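Long-range contact in LysM domain protein (Mycobacterium smegmatis, PDB 4OIT), which binds mannose as a bacterial lectin with a beta-prism II fold and assembles into a domain-swapped dimer: residues L5-R13 and V53-D61. Sequence-based numbering, arbitrary orientation.
Sequences LTAGQKLER and VVRAEVQTD. With BMA (beta-D-mannopyranose), chain I.
K10 and E57 face each other as an antiparallel non-hydrogen-bonded pair in one sheet of the beta-prism II fold, where strand 10-12 flanks strand 53-58 (168° between their directions). CB of K10 sits 3.5 Å from CB of E57; chi1 of 64° sets CG between the backbone N and carbonyl carbon, and the chain runs on extended until CD touches CD of R55 at 3.9 Å. At the tip, NZ makes a long ion pair with OE2 of E12. R55, also extended, offers NE to OE1 of E57 in a weakly bonded salt bridge, with CD of E57 at the edge of the guanidinium, in its plane.

One residue along, L11 and A56 bond reciprocally. N of A56 meets O of L11 in the carbonyl plane at 2.9 Å, whereas N of L11 approaches O of A56 from 41° above its plane. On the other side of the K10-E57 pair, G8 and Q9 both face V58, a G1 beta bulge joined to the type II turn T6 to Q9, with G8 third: O of V58 takes N of G8 at 2.6 Å, and O of Q9 takes N of V58 at 2.9 Å. L5, whose strand pairs with one of the second subunit, packs CB against CG2 of V58 at 3.9 Å.

Beyond V58 the chain enters the mannose pocket, where OE1 of Q59 is hydrogen-bonded to OH of Y67, which also bonds the sugar. NE2 of Q59 donates to O3 of beta-D-mannopyranose at 3.0 Å, and the sugar's O2 donates to OD2 of D61 at 2.8 Å.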
ATOM      1  N   LEU B   5      -9.948 -18.886   8.584  1.00 24.25           N
ATOM      2  CA  LEU B   5      -9.104 -18.477   7.467  1.00 24.40           C
ATOM      3  C   LEU B   5      -7.887 -19.389   7.450  1.00 24.50           C
ATOM      4  O   LEU B   5      -7.201 -19.534   8.460  1.00 24.74           O
ATOM      5  CB  LEU B   5      -8.647 -17.023   7.612  1.00 24.52           C
ATOM      6  CG  LEU B   5      -9.722 -15.936   7.581  1.00 24.69           C
ATOM      7  CD1 LEU B   5      -9.088 -14.583   7.862  1.00 24.90           C
ATOM      8  CD2 LEU B   5     -10.476 -15.897   6.261  1.00 24.62           C
ATOM      9  N   THR B   6      -7.633 -20.006   6.301  1.00 24.46           N
ATOM     10  CA  THR B   6      -6.504 -20.920   6.129  1.00 24.27           C
ATOM     11  C   THR B   6      -5.336 -20.199   5.454  1.00 24.12           C
ATOM     12  O   THR B   6      -5.470 -19.052   5.030  1.00 24.03           O
ATOM     13  CB  THR B   6      -6.921 -22.165   5.323  1.00 24.09           C
ATOM     14  OG1 THR B   6      -7.572 -21.761   4.113  1.00 24.00           O
ATOM     15  CG2 THR B   6      -7.879 -23.018   6.143  1.00 24.29           C
ATOM     16  N   ALA B   7      -4.193 -20.875   5.372  1.00 23.91           N
ATOM     17  CA  ALA B   7      -2.952 -20.273   4.874  1.00 23.98           C
ATOM     18  C   ALA B   7      -3.146 -19.530   3.554  1.00 23.87           C
ATOM     19  O   ALA B   7      -3.612 -20.101   2.571  1.00 24.34           O
ATOM     20  CB  ALA B   7      -1.874 -21.338   4.724  1.00 24.00           C
ATOM     21  N   GLY B   8      -2.787 -18.250   3.546  1.00 23.70           N
ATOM     22  CA  GLY B   8      -2.910 -17.413   2.354  1.00 23.53           C
ATOM     23  C   GLY B   8      -4.194 -16.603   2.275  1.00 23.34           C
ATOM     24  O   GLY B   8      -4.313 -15.722   1.428  1.00 23.23           O
ATOM     25  N   GLN B   9      -5.159 -16.894   3.144  1.00 23.46           N
ATOM     26  CA  GLN B   9      -6.435 -16.167   3.141  1.00 23.56           C
ATOM     27  C   GLN B   9      -6.316 -14.797   3.788  1.00 23.62           C
ATOM     28  O   GLN B   9      -5.296 -14.466   4.390  1.00 23.83           O
ATOM     29  CB  GLN B   9      -7.522 -16.963   3.861  1.00 23.17           C
ATOM     30  CG  GLN B   9      -8.046 -18.151   3.079  1.00 23.03           C
ATOM     31  CD  GLN B   9      -9.421 -18.575   3.547  1.00 22.72           C
ATOM     32  OE1 GLN B   9      -9.570 -19.601   4.202  1.00 22.62           O
ATOM     33  NE2 GLN B   9     -10.431 -17.770   3.235  1.00 22.76           N
ATOM     34  N   LYS B  10      -7.374 -14.005   3.656  1.00 24.03           N
ATOM     35  CA  LYS B  10      -7.423 -12.680   4.256  1.00 24.35           C
ATOM     36  C   LYS B  10      -8.844 -12.200   4.498  1.00 24.76           C
ATOM     37  O   LYS B  10      -9.774 -12.596   3.794  1.00 24.81           O
ATOM     38  CB  LYS B  10      -6.708 -11.677   3.351  1.00 24.35           C
ATOM     39  CG  LYS B  10      -7.372 -11.474   1.998  1.00 24.31           C
ATOM     40  CD  LYS B  10      -6.580 -10.516   1.130  1.00 24.40           C
ATOM     41  CE  LYS B  10      -7.088 -10.526  -0.301  1.00 24.48           C
ATOM     42  NZ  LYS B  10      -6.241  -9.695  -1.198  1.00 24.63           N
ATOM     43  N   LEU B  11      -8.997 -11.354   5.513  1.00 25.14           N
ATOM     44  CA  LEU B  11     -10.157 -10.480   5.621  1.00 25.57           C
ATOM     45  C   LEU B  11      -9.798  -9.197   4.900  1.00 26.22           C
ATOM     46  O   LEU B  11      -8.723  -8.645   5.116  1.00 26.46           O
ATOM     47  CB  LEU B  11     -10.496 -10.152   7.077  1.00 25.40           C
ATOM     48  CG  LEU B  11     -11.049 -11.250   7.981  1.00 25.13           C
ATOM     49  CD1 LEU B  11     -11.391 -10.658   9.338  1.00 25.18           C
ATOM     50  CD2 LEU B  11     -12.265 -11.930   7.375  1.00 25.21           C
ATOM     51  N   GLU B  12     -10.687  -8.736   4.030  1.00 27.44           N
ATOM     52  CA  GLU B  12     -10.546  -7.424   3.405  1.00 28.22           C
ATOM     53  C   GLU B  12     -11.425  -6.444   4.177  1.00 28.44           C
ATOM     54  O   GLU B  12     -12.102  -6.840   5.128  1.00 28.15           O
ATOM     55  CB  GLU B  12     -10.928  -7.503   1.926  1.00 28.70           C
ATOM     56  CG  GLU B  12      -9.929  -8.306   1.096  1.00 29.06           C
ATOM     57  CD  GLU B  12     -10.559  -9.018  -0.091  1.00 29.47           C
ATOM     58  OE1 GLU B  12     -11.525  -9.793   0.105  1.00 29.45           O
ATOM     59  OE2 GLU B  12     -10.080  -8.815  -1.227  1.00 29.49           O
ATOM     60  N   ARG B  13     -11.401  -5.170   3.789  1.00 29.03           N
ATOM     61  CA  ARG B  13     -12.179  -4.137   4.482  1.00 29.46           C
ATOM     62  C   ARG B  13     -13.664  -4.468   4.495  1.00 28.81           C
ATOM     63  O   ARG B  13     -14.276  -4.632   3.442  1.00 28.78           O
ATOM     64  CB  ARG B  13     -11.997  -2.771   3.823  1.00 30.50           C
ATOM     65  CG  ARG B  13     -10.567  -2.261   3.808  1.00 31.49           C
ATOM     66  CD  ARG B  13     -10.503  -0.774   4.122  1.00 32.56           C
ATOM     67  NE  ARG B  13     -11.440   0.018   3.325  1.00 33.58           N
ATOM     68  CZ  ARG B  13     -11.619   1.332   3.451  1.00 34.70           C
ATOM     69  NH1 ARG B  13     -10.920   2.030   4.343  1.00 35.05           N
ATOM     70  NH2 ARG B  13     -12.502   1.956   2.678  1.00 35.07           N
ATOM     71  N   VAL B  53      -5.326   0.403   7.755  1.00 26.36           N
ATOM     72  CA  VAL B  53      -5.270  -1.036   7.510  1.00 26.44           C
ATOM     73  C   VAL B  53      -6.381  -1.399   6.528  1.00 26.54           C
ATOM     74  O   VAL B  53      -7.542  -1.070   6.760  1.00 26.76           O
ATOM     75  CB  VAL B  53      -5.427  -1.850   8.812  1.00 26.27           C
ATOM     76  CG1 VAL B  53      -5.473  -3.346   8.527  1.00 26.07           C
ATOM     77  CG2 VAL B  53      -4.290  -1.538   9.774  1.00 26.34           C
ATOM     78  N   VAL B  54      -6.016  -2.063   5.432  1.00 26.88           N
ATOM     79  CA  VAL B  54      -6.990  -2.452   4.396  1.00 27.07           C
ATOM     80  C   VAL B  54      -7.156  -3.963   4.212  1.00 27.21           C
ATOM     81  O   VAL B  54      -8.092  -4.405   3.546  1.00 27.25           O
ATOM     82  CB  VAL B  54      -6.676  -1.809   3.027  1.00 27.27           C
ATOM     83  CG1 VAL B  54      -6.818  -0.297   3.120  1.00 27.45           C
ATOM     84  CG2 VAL B  54      -5.292  -2.208   2.521  1.00 27.26           C
ATOM     85  N   ARG B  55      -6.247  -4.749   4.780  1.00 27.59           N
ATOM     86  CA  ARG B  55      -6.421  -6.198   4.821  1.00 27.66           C
ATOM     87  C   ARG B  55      -5.711  -6.813   6.018  1.00 27.28           C
ATOM     88  O   ARG B  55      -4.783  -6.227   6.578  1.00 27.16           O
ATOM     89  CB  ARG B  55      -5.945  -6.855   3.519  1.00 28.07           C
ATOM     90  CG  ARG B  55      -4.437  -6.903   3.329  1.00 28.52           C
ATOM     91  CD  ARG B  55      -4.076  -7.684   2.074  1.00 29.00           C
ATOM     92  NE  ARG B  55      -2.631  -7.725   1.846  1.00 29.19           N
ATOM     93  CZ  ARG B  55      -1.905  -6.714   1.372  1.00 29.15           C
ATOM     94  NH1 ARG B  55      -2.469  -5.547   1.067  1.00 28.91           N
ATOM     95  NH2 ARG B  55      -0.598  -6.870   1.205  1.00 29.38           N
ATOM     96  N   ALA B  56      -6.170  -8.002   6.393  1.00 27.03           N
ATOM     97  CA  ALA B  56      -5.581  -8.776   7.474  1.00 26.88           C
ATOM     98  C   ALA B  56      -5.430 -10.206   6.983  1.00 26.97           C
ATOM     99  O   ALA B  56      -6.384 -10.986   7.019  1.00 27.06           O
ATOM    100  CB  ALA B  56      -6.461  -8.716   8.713  1.00 26.82           C
ATOM    101  N   GLU B  57      -4.235 -10.545   6.509  1.00 26.92           N
ATOM    102  CA  GLU B  57      -4.017 -11.836   5.862  1.00 27.18           C
ATOM    103  C   GLU B  57      -3.227 -12.828   6.710  1.00 26.47           C
ATOM    104  O   GLU B  57      -2.202 -12.491   7.307  1.00 25.85           O
ATOM    105  CB  GLU B  57      -3.370 -11.658   4.480  1.00 28.21           C
ATOM    106  CG  GLU B  57      -1.933 -11.160   4.460  1.00 29.05           C
ATOM    107  CD  GLU B  57      -1.400 -11.008   3.042  1.00 30.29           C
ATOM    108  OE1 GLU B  57      -2.219 -10.924   2.099  1.00 30.77           O
ATOM    109  OE2 GLU B  57      -0.161 -10.970   2.866  1.00 31.53           O
ATOM    110  N   VAL B  58      -3.749 -14.051   6.760  1.00 25.87           N
ATOM    111  CA  VAL B  58      -3.063 -15.189   7.350  1.00 25.57           C
ATOM    112  C   VAL B  58      -2.118 -15.699   6.270  1.00 25.61           C
ATOM    113  O   VAL B  58      -2.558 -16.311   5.298  1.00 25.60           O
ATOM    114  CB  VAL B  58      -4.055 -16.306   7.753  1.00 25.58           C
ATOM    115  CG1 VAL B  58      -3.325 -17.458   8.427  1.00 25.49           C
ATOM    116  CG2 VAL B  58      -5.141 -15.764   8.670  1.00 25.39           C
ATOM    117  N   GLN B  59      -0.827 -15.430   6.436  1.00 25.80           N
ATOM    118  CA  GLN B  59       0.157 -15.690   5.386  1.00 25.82           C
ATOM    119  C   GLN B  59       0.623 -17.144   5.343  1.00 26.09           C
ATOM    120  O   GLN B  59       0.529 -17.878   6.330  1.00 25.62           O
ATOM    121  CB  GLN B  59       1.371 -14.781   5.567  1.00 25.98           C
ATOM    122  CG  GLN B  59       1.056 -13.290   5.504  1.00 26.07           C
ATOM    123  CD  GLN B  59       2.279 -12.392   5.661  1.00 26.04           C
ATOM    124  OE1 GLN B  59       2.196 -11.190   5.429  1.00 25.88           O
ATOM    125  NE2 GLN B  59       3.414 -12.963   6.054  1.00 26.11           N
ATOM    126  N   THR B  60       1.147 -17.538   4.185  1.00 26.24           N
ATOM    127  CA  THR B  60       1.702 -18.882   3.988  1.00 26.33           C
ATOM    128  C   THR B  60       2.987 -19.109   4.790  1.00 25.90           C
ATOM    129  O   THR B  60       3.364 -20.256   5.042  1.00 25.63           O
ATOM    130  CB  THR B  60       1.993 -19.164   2.500  1.00 26.44           C
ATOM    131  OG1 THR B  60       2.754 -18.085   1.945  1.00 26.79           O
ATOM    132  CG2 THR B  60       0.696 -19.317   1.721  1.00 26.45           C
ATOM    133  N   ASP B  61       3.650 -18.019   5.188  1.00 25.47           N
ATOM    134  CA  ASP B  61       4.834 -18.098   6.058  1.00 25.10           C
ATOM    135  C   ASP B  61       4.487 -18.275   7.544  1.00 24.35           C
ATOM    136  O   ASP B  61       5.382 -18.335   8.385  1.00 24.44           O
ATOM    137  CB  ASP B  61       5.766 -16.885   5.849  1.00 25.16           C
ATOM    138  CG  ASP B  61       5.186 -15.577   6.378  1.00 25.47           C
ATOM    139  OD1 ASP B  61       4.142 -15.590   7.063  1.00 25.88           O
ATOM    140  OD2 ASP B  61       5.785 -14.515   6.103  1.00 25.61           O
TER
HETATM  141  C1  BMA I 202       7.718 -10.722   8.669  1.00 38.68           C
HETATM  142  C2  BMA I 202       7.084 -11.432   7.463  1.00 38.53           C
HETATM  143  C3  BMA I 202       6.384 -10.359   6.642  1.00 38.62           C
HETATM  144  C4  BMA I 202       5.499  -9.436   7.480  1.00 38.82           C
HETATM  145  C5  BMA I 202       6.137  -8.874   8.758  1.00 38.89           C
HETATM  146  C6  BMA I 202       4.981  -8.554   9.697  1.00 38.92           C
HETATM  147  O1  BMA I 202       8.461 -11.522   9.638  1.00 38.95           O
HETATM  148  O2  BMA I 202       6.130 -12.438   7.900  1.00 37.68           O
HETATM  149  O3  BMA I 202       5.578 -10.969   5.617  1.00 38.59           O
HETATM  150  O4  BMA I 202       5.135  -8.299   6.674  1.00 38.92           O
HETATM  151  O5  BMA I 202       7.049  -9.727   9.473  1.00 38.85           O
HETATM  152  O6  BMA I 202       5.343  -7.477  10.564  1.00 39.52           O
HETATM  153  O   HOH W   1      -8.622   1.673   6.930  1.00 26.13           O